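Local coordinates for PlaB phospholipase (Legionella pneumophila, PDB 6ZTI), which is a virulence-associated phospholipase with an alpha/beta hydrolase fold, whose activity is controlled by tetramerization mediated by NAD(H), at residues Arg107-Asp111 with Leu112-Asn116; Asp182-Cys185 with Thr186-Gly189; Ser276-Met279 with Ala280-Ala283. All blocks are in the same frame, centred on the assembly; numbering follows the deposited sequence.

Contact 1: residues Arg107-Asp111 with Leu112-Asn116; sequences RKWMD and LYFKN
D111 OD1, with the aliphatic chain of K115 lying against it, is gripped by two hydroxyls, Y183 OH and S179 OG. K115 comes from one helical turn further on and lies side by side with D111, both chains pointing the same way, so that K115 CD comes to 3.4 Å from D111 OD1. K115 NZ stays 4.3 Å from D111 OD1, beyond a salt bridge, and is hydrogen-bonded to S179 OG; the bend at chi4 (56°) turns it back toward the aspartate. A long, flexible lysine suits this place, packing with its methylenes while its positive charge probably still favours an ionised D111.

Another flank of the same helix is aromatic. W109 swings its indole along the helix because CG stands opposite the backbone N (chi1 167°). The Y113 side chain crosses that of W109 at about a right angle, but the rings meet obliquely, with W109 CD1 3.3 Å from Y113 CD2, and W109 O lies in plane at the edge of the tyrosine ring. F114 turns its edge toward the indole face in an offset edge-to-face pair, its centroid 5.6 Å from that of the six-membered ring of W109 and the planes at 65°. D77 on helix 69-89 takes the indole N-H, which fixes the rotation of the ring. Beside these, L112 CG packs 3.8 Å from K108 CE.

Beneath run the i to i+4 backbone bonds, the last joining F114 N to M110 O at 2.8 Å. An aromatic cluster on a helix that bridges strands 93-99 and 123-129 belongs to the beta-alpha-beta crossover of the alpha/beta hydrolase core.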
loop_
_atom_site.group_PDB
_atom_site.type_symbol
_atom_site.label_atom_id
_atom_site.label_comp_id
_atom_site.label_asym_id
_atom_site.label_seq_id
_atom_site.Cartn_x
_atom_site.Cartn_y
_atom_site.Cartn_z
ATOM N N ARG B 107 -12.760 13.619 28.572
ATOM C CA ARG B 107 -13.809 12.605 28.571
ATOM C C ARG B 107 -13.229 11.194 28.579
ATOM O O ARG B 107 -13.828 10.285 29.154
ATOM C CB ARG B 107 -14.728 12.781 27.368
ATOM C CG ARG B 107 -15.593 14.059 27.410
ATOM C CD ARG B 107 -16.788 13.923 26.523
ATOM N NE ARG B 107 -16.441 13.755 25.116
ATOM C CZ ARG B 107 -16.718 12.687 24.371
ATOM N NH1 ARG B 107 -17.346 11.622 24.871
ATOM N NH2 ARG B 107 -16.353 12.690 23.097
ATOM N N LYS B 108 -12.097 10.984 27.905
ATOM C CA LYS B 108 -11.402 9.705 27.977
ATOM C C LYS B 108 -10.837 9.465 29.373
ATOM O O LYS B 108 -10.881 8.340 29.888
ATOM C CB LYS B 108 -10.289 9.681 26.928
ATOM C CG LYS B 108 -9.449 8.429 26.925
ATOM C CD LYS B 108 -10.220 7.183 26.544
ATOM C CE LYS B 108 -9.286 5.965 26.479
ATOM N NZ LYS B 108 -10.010 4.706 26.284
ATOM N N TRP B 109 -10.290 10.511 29.998
ATOM C CA TRP B 109 -9.821 10.396 31.373
ATOM C C TRP B 109 -10.952 9.999 32.316
ATOM O O TRP B 109 -10.804 9.074 33.125
ATOM C CB TRP B 109 -9.193 11.718 31.811
ATOM C CG TRP B 109 -8.964 11.785 33.290
ATOM C CD1 TRP B 109 -7.960 11.190 33.995
ATOM C CD2 TRP B 109 -9.770 12.478 34.248
ATOM N NE1 TRP B 109 -8.094 11.467 35.335
ATOM C CE2 TRP B 109 -9.196 12.257 35.518
ATOM C CE3 TRP B 109 -10.921 13.256 34.159
ATOM C CZ2 TRP B 109 -9.736 12.789 36.682
ATOM C CZ3 TRP B 109 -11.453 13.791 35.316
ATOM C CH2 TRP B 109 -10.862 13.558 36.559
ATOM N N MET B 110 -12.096 10.692 32.226
ATOM C CA MET B 110 -13.268 10.289 32.995
ATOM C C MET B 110 -13.606 8.821 32.745
ATOM O O MET B 110 -13.923 8.080 33.678
ATOM C CB MET B 110 -14.472 11.170 32.634
ATOM C CG MET B 110 -14.354 12.613 33.087
ATOM S SD MET B 110 -15.609 13.715 32.399
ATOM C CE MET B 110 -17.076 12.966 33.122
ATOM N N ASP B 111 -13.510 8.378 31.492
ATOM C CA ASP B 111 -13.898 7.010 31.164
ATOM C C ASP B 111 -12.885 6.019 31.722
ATOM O O ASP B 111 -13.260 4.953 32.216
ATOM C CB ASP B 111 -14.044 6.871 29.643
ATOM C CG ASP B 111 -14.870 5.662 29.225
ATOM O OD1 ASP B 111 -16.081 5.630 29.510
ATOM O OD2 ASP B 111 -14.310 4.753 28.575
ATOM N N LEU B 112 -11.598 6.365 31.681
ATOM C CA LEU B 112 -10.574 5.430 32.142
ATOM C C LEU B 112 -10.621 5.246 33.656
ATOM O O LEU B 112 -10.378 4.145 34.157
ATOM C CB LEU B 112 -9.186 5.913 31.716
ATOM C CG LEU B 112 -8.773 5.682 30.259
ATOM C CD1 LEU B 112 -7.502 6.439 29.974
ATOM C CD2 LEU B 112 -8.581 4.190 29.940
ATOM N N TYR B 113 -10.931 6.310 34.402
ATOM C CA TYR B 113 -10.777 6.306 35.855
ATOM C C TYR B 113 -12.084 6.357 36.636
ATOM O O TYR B 113 -12.072 6.015 37.817
ATOM C CB TYR B 113 -9.894 7.488 36.298
ATOM C CG TYR B 113 -8.467 7.350 35.830
ATOM C CD1 TYR B 113 -7.552 6.598 36.557
ATOM C CD2 TYR B 113 -8.040 7.948 34.652
ATOM C CE1 TYR B 113 -6.240 6.452 36.124
ATOM C CE2 TYR B 113 -6.738 7.807 34.211
ATOM C CZ TYR B 113 -5.840 7.058 34.954
ATOM O OH TYR B 113 -4.544 6.908 34.506
ATOM N N PHE B 114 -13.214 6.739 36.019
ATOM C CA PHE B 114 -14.411 6.962 36.829
ATOM C C PHE B 114 -15.709 6.515 36.170
ATOM O O PHE B 114 -16.789 6.864 36.667
ATOM C CB PHE B 114 -14.506 8.440 37.202
ATOM C CG PHE B 114 -13.426 8.883 38.147
ATOM C CD1 PHE B 114 -13.513 8.581 39.483
ATOM C CD2 PHE B 114 -12.316 9.569 37.694
ATOM C CE1 PHE B 114 -12.516 8.964 40.359
ATOM C CE2 PHE B 114 -11.324 9.946 38.557
ATOM C CZ PHE B 114 -11.426 9.644 39.896
ATOM N N LYS B 115 -15.638 5.699 35.116
ATOM C CA LYS B 115 -16.811 5.428 34.295
ATOM C C LYS B 115 -18.000 5.001 35.143
ATOM O O LYS B 115 -19.063 5.630 35.121
ATOM C CB LYS B 115 -16.496 4.350 33.262
ATOM C CG LYS B 115 -17.719 3.956 32.435
ATOM C CD LYS B 115 -17.360 3.062 31.248
ATOM C CE LYS B 115 -18.602 2.389 30.645
ATOM N NZ LYS B 115 -19.634 3.363 30.230
ATOM N N ASN B 116 -17.851 3.921 35.879
ATOM C CA ASN B 116 -18.972 3.427 36.663
ATOM C C ASN B 116 -19.154 4.167 37.977
ATOM O O ASN B 116 -19.816 3.631 38.870
ATOM C CB ASN B 116 -18.789 1.936 36.938
ATOM C CG ASN B 116 -18.508 1.146 35.681
ATOM O OD1 ASN B 116 -17.523 0.408 35.612
ATOM N ND2 ASN B 116 -19.369 1.300 34.670
#

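Contact 2: residues Asp182-Cys185 with Thr186-Gly189; sequences DYDC and TANG
D184 and N188 grip a short 3-10 turn in different ways, in the loop that leads from helix 171-180 to strand 191-197: the carboxylate lies over A187, while the amide returns to the D184 carbonyl. With chi1 at -161°, D184 CG lies beside the carbonyl carbon, on the far side of CB from the backbone N, and the carboxylate is carried forward. There the methyl of A187 sits squarely above the carboxylate plane, CB 3.4 Å from D184 CG and about equally far from both oxygens. From that same side A187 N donates to D184 OD1 at 3.2 Å, a fairly straight bond that meets the oxygen from above the plane. Alanine suits this place, for its small methyl lets the carboxylate lie close over the turn.

N188 works in the reverse sense. Its amide folds back so that ND2 donates to D184 O at 2.8 Å, with an N-H...O angle of 166° and the acceptor almost in the amide plane. D184 is thus held through both its side chain and its main-chain carbonyl, a role for which an aspartate and a short, amide-bearing asparagine are well fitted. The backbone N of N188 adds a long, weak bond to the same carbonyl.

C185 turns away and is buried. The turn lies at the surface, touching helix 300-320 through T186 and A187, and L118 and A119 through N188. G189, at positive phi (77°), lets the chain leave it in a conformation that comes easily to glycine. Two successive i to i+3 bonds make the 3-10 turn itself: N188 N to C185 O at 2.8 Å, then G189 N to T186 O at 3.0 Å.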
loop_
_atom_site.group_PDB
_atom_site.type_symbol
_atom_site.label_atom_id
_atom_site.label_comp_id
_atom_site.label_asym_id
_atom_site.label_seq_id
_atom_site.Cartn_x
_atom_site.Cartn_y
_atom_site.Cartn_z
ATOM N N ASP B 182 -23.999 5.807 28.232
ATOM C CA ASP B 182 -24.442 5.352 29.547
ATOM C C ASP B 182 -24.194 6.364 30.663
ATOM O O ASP B 182 -24.569 6.103 31.810
ATOM C CB ASP B 182 -23.740 4.034 29.903
ATOM C CG ASP B 182 -23.962 2.961 28.862
ATOM O OD1 ASP B 182 -25.125 2.772 28.447
ATOM O OD2 ASP B 182 -22.971 2.320 28.449
ATOM N N TYR B 183 -23.573 7.500 30.371
ATOM C CA TYR B 183 -23.248 8.467 31.412
ATOM C C TYR B 183 -24.479 9.272 31.825
ATOM O O TYR B 183 -25.347 9.590 31.002
ATOM C CB TYR B 183 -22.179 9.439 30.923
ATOM C CG TYR B 183 -20.745 8.937 30.946
ATOM C CD1 TYR B 183 -20.386 7.730 30.362
ATOM C CD2 TYR B 183 -19.739 9.705 31.536
ATOM C CE1 TYR B 183 -19.058 7.296 30.369
ATOM C CE2 TYR B 183 -18.426 9.286 31.542
ATOM C CZ TYR B 183 -18.095 8.088 30.963
ATOM O OH TYR B 183 -16.792 7.701 30.992
ATOM N N ASP B 184 -24.540 9.621 33.115
ATOM C CA ASP B 184 -25.464 10.645 33.622
ATOM C C ASP B 184 -24.639 11.551 34.525
ATOM O O ASP B 184 -24.599 11.375 35.746
ATOM C CB ASP B 184 -26.660 10.070 34.353
ATOM C CG ASP B 184 -27.814 11.077 34.457
ATOM O OD1 ASP B 184 -27.564 12.296 34.348
ATOM O OD2 ASP B 184 -28.977 10.664 34.642
ATOM N N CYS B 185 -23.970 12.523 33.905
ATOM C CA CYS B 185 -23.141 13.454 34.660
ATOM C C CYS B 185 -23.980 14.234 35.662
ATOM O O CYS B 185 -23.655 14.292 36.853
ATOM C CB CYS B 185 -22.425 14.410 33.701
ATOM S SG CYS B 185 -21.257 13.636 32.556
ATOM N N THR B 186 -25.078 14.829 35.194
ATOM C CA THR B 186 -25.883 15.670 36.065
ATOM C C THR B 186 -26.316 14.923 37.320
ATOM O O THR B 186 -26.247 15.465 38.424
ATOM C CB THR B 186 -27.086 16.192 35.294
ATOM O OG1 THR B 186 -26.620 16.798 34.089
ATOM C CG2 THR B 186 -27.822 17.223 36.107
ATOM N N ALA B 187 -26.741 13.669 37.174
ATOM C CA ALA B 187 -27.203 12.915 38.326
ATOM C C ALA B 187 -26.091 12.667 39.326
ATOM O O ALA B 187 -26.374 12.462 40.512
ATOM C CB ALA B 187 -27.792 11.589 37.867
ATOM N N ASN B 188 -24.838 12.670 38.867
ATOM C CA ASN B 188 -23.676 12.434 39.706
ATOM C C ASN B 188 -23.005 13.732 40.125
ATOM O O ASN B 188 -21.885 13.706 40.644
ATOM C CB ASN B 188 -22.674 11.533 38.975
ATOM C CG ASN B 188 -23.105 10.086 38.945
ATOM O OD1 ASN B 188 -22.886 9.345 39.903
ATOM N ND2 ASN B 188 -23.711 9.664 37.838
ATOM N N GLY B 189 -23.656 14.869 39.900
ATOM C CA GLY B 189 -23.097 16.129 40.347
ATOM C C GLY B 189 -21.974 16.652 39.492
ATOM O O GLY B 189 -21.183 17.474 39.960
#

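Contact 3: residues Ser276-Met279 with Ala280-Ala283; sequences SITM and ANAA
T278 and N281 both carry a branch between the backbone N and the carbonyl carbon, OG1 at chi1 70° and CG at chi1 75°, which is what turns each side chain back to the main chain of the other. The exchange is reciprocal: T278 N donates to N281 OD1 at 3.0 Å, almost dead straight though from above the carbonyl plane, and N281 N donates to T278 OG1 at 3.1 Å. The two side chains cross at about a right angle. N281 ND2 then reaches S276 O at 2.9 Å, with the acceptor lying in the amide plane.

Threonine offers a compact acceptor close to its own backbone, and asparagine is short enough to span the turn with both halves of its amide. A282 CB, a small methyl, packs 4.1 Å from I277 CG2, and both residues also touch helix 35-44. A water donates to M279 O at 2.8 Å and accepts from A283 N.

With its oxygen accepting and its nitrogen donating, the N281 amide has its orientation fixed, and the loop before helix 286-296 is shaped by side-chain-to-backbone bonds where regular backbone pairing is weak.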
loop_
_atom_site.group_PDB
_atom_site.type_symbol
_atom_site.label_atom_id
_atom_site.label_comp_id
_atom_site.label_asym_id
_atom_site.label_seq_id
_atom_site.Cartn_x
_atom_site.Cartn_y
_atom_site.Cartn_z
ATOM N N SER B 276 -9.316 34.803 21.378
ATOM C CA SER B 276 -9.596 36.222 21.193
ATOM C C SER B 276 -9.960 36.954 22.488
ATOM O O SER B 276 -10.131 38.180 22.457
ATOM C CB SER B 276 -10.723 36.395 20.170
ATOM O OG SER B 276 -11.977 35.990 20.685
ATOM N N ILE B 277 -10.034 36.253 23.618
ATOM C CA ILE B 277 -10.437 36.857 24.885
ATOM C C ILE B 277 -9.290 37.692 25.438
ATOM O O ILE B 277 -8.175 37.190 25.623
ATOM C CB ILE B 277 -10.853 35.774 25.892
ATOM C CG1 ILE B 277 -12.043 34.981 25.362
ATOM C CG2 ILE B 277 -11.187 36.386 27.237
ATOM C CD1 ILE B 277 -12.466 33.851 26.266
ATOM N N THR B 278 -9.569 38.956 25.746
ATOM C CA THR B 278 -8.611 39.827 26.411
ATOM C C THR B 278 -9.245 40.397 27.672
ATOM O O THR B 278 -10.470 40.389 27.831
ATOM C CB THR B 278 -8.145 40.981 25.506
ATOM O OG1 THR B 278 -9.221 41.909 25.314
ATOM C CG2 THR B 278 -7.682 40.451 24.163
ATOM N N MET B 279 -8.394 40.909 28.569
ATOM C CA MET B 279 -8.911 41.578 29.757
ATOM C C MET B 279 -9.840 42.718 29.375
ATOM O O MET B 279 -10.800 43.011 30.099
ATOM C CB MET B 279 -7.762 42.111 30.619
ATOM C CG MET B 279 -6.965 41.043 31.363
ATOM S SD MET B 279 -7.980 40.066 32.481
ATOM C CE MET B 279 -8.589 41.322 33.607
ATOM N N ALA B 280 -9.588 43.356 28.230
ATOM C CA ALA B 280 -10.335 44.554 27.873
ATOM C C ALA B 280 -11.686 44.221 27.258
ATOM O O ALA B 280 -12.652 44.971 27.446
ATOM C CB ALA B 280 -9.509 45.413 26.917
ATOM N N ASN B 281 -11.788 43.105 26.542
ATOM C CA ASN B 281 -13.037 42.743 25.898
ATOM C C ASN B 281 -13.797 41.649 26.639
ATOM O O ASN B 281 -14.937 41.369 26.274
ATOM C CB ASN B 281 -12.781 42.320 24.439
ATOM C CG ASN B 281 -12.152 40.926 24.306
ATOM O OD1 ASN B 281 -12.250 40.080 25.199
ATOM N ND2 ASN B 281 -11.525 40.681 23.158
ATOM N N ALA B 282 -13.219 41.060 27.691
ATOM C CA ALA B 282 -13.834 39.880 28.298
ATOM C C ALA B 282 -15.251 40.166 28.781
ATOM O O ALA B 282 -16.157 39.348 28.582
ATOM C CB ALA B 282 -12.974 39.372 29.454
ATOM N N ALA B 283 -15.466 41.312 29.429
ATOM C CA ALA B 283 -16.783 41.601 29.981
ATOM C C ALA B 283 -17.875 41.533 28.924
ATOM O O ALA B 283 -19.041 41.311 29.267
ATOM C CB ALA B 283 -16.781 42.979 30.647
HETATM O O HOH W 1 -13.595 43.470 30.182
#

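In the fold
Contacts 1 and 2 are neighbours, their centres 12 Å apart, and they touch where the loop of contact 2 meets the helix of contact 1. Contact 3 lies about 33 Å from each, centre to centre, beside helix 35-44. Contact 1 and contact 3 are partly buried, contact 2 is at the surface. The chemistry follows the place: in the helix the backbone pairs with itself, so side chains pack or bond to other elements, whereas in the two loops D184, N188, T278 and N281 bond to backbone groups. All three lie away from the bound thio-NAD, and contact 1 alone touches another subunit, through L112.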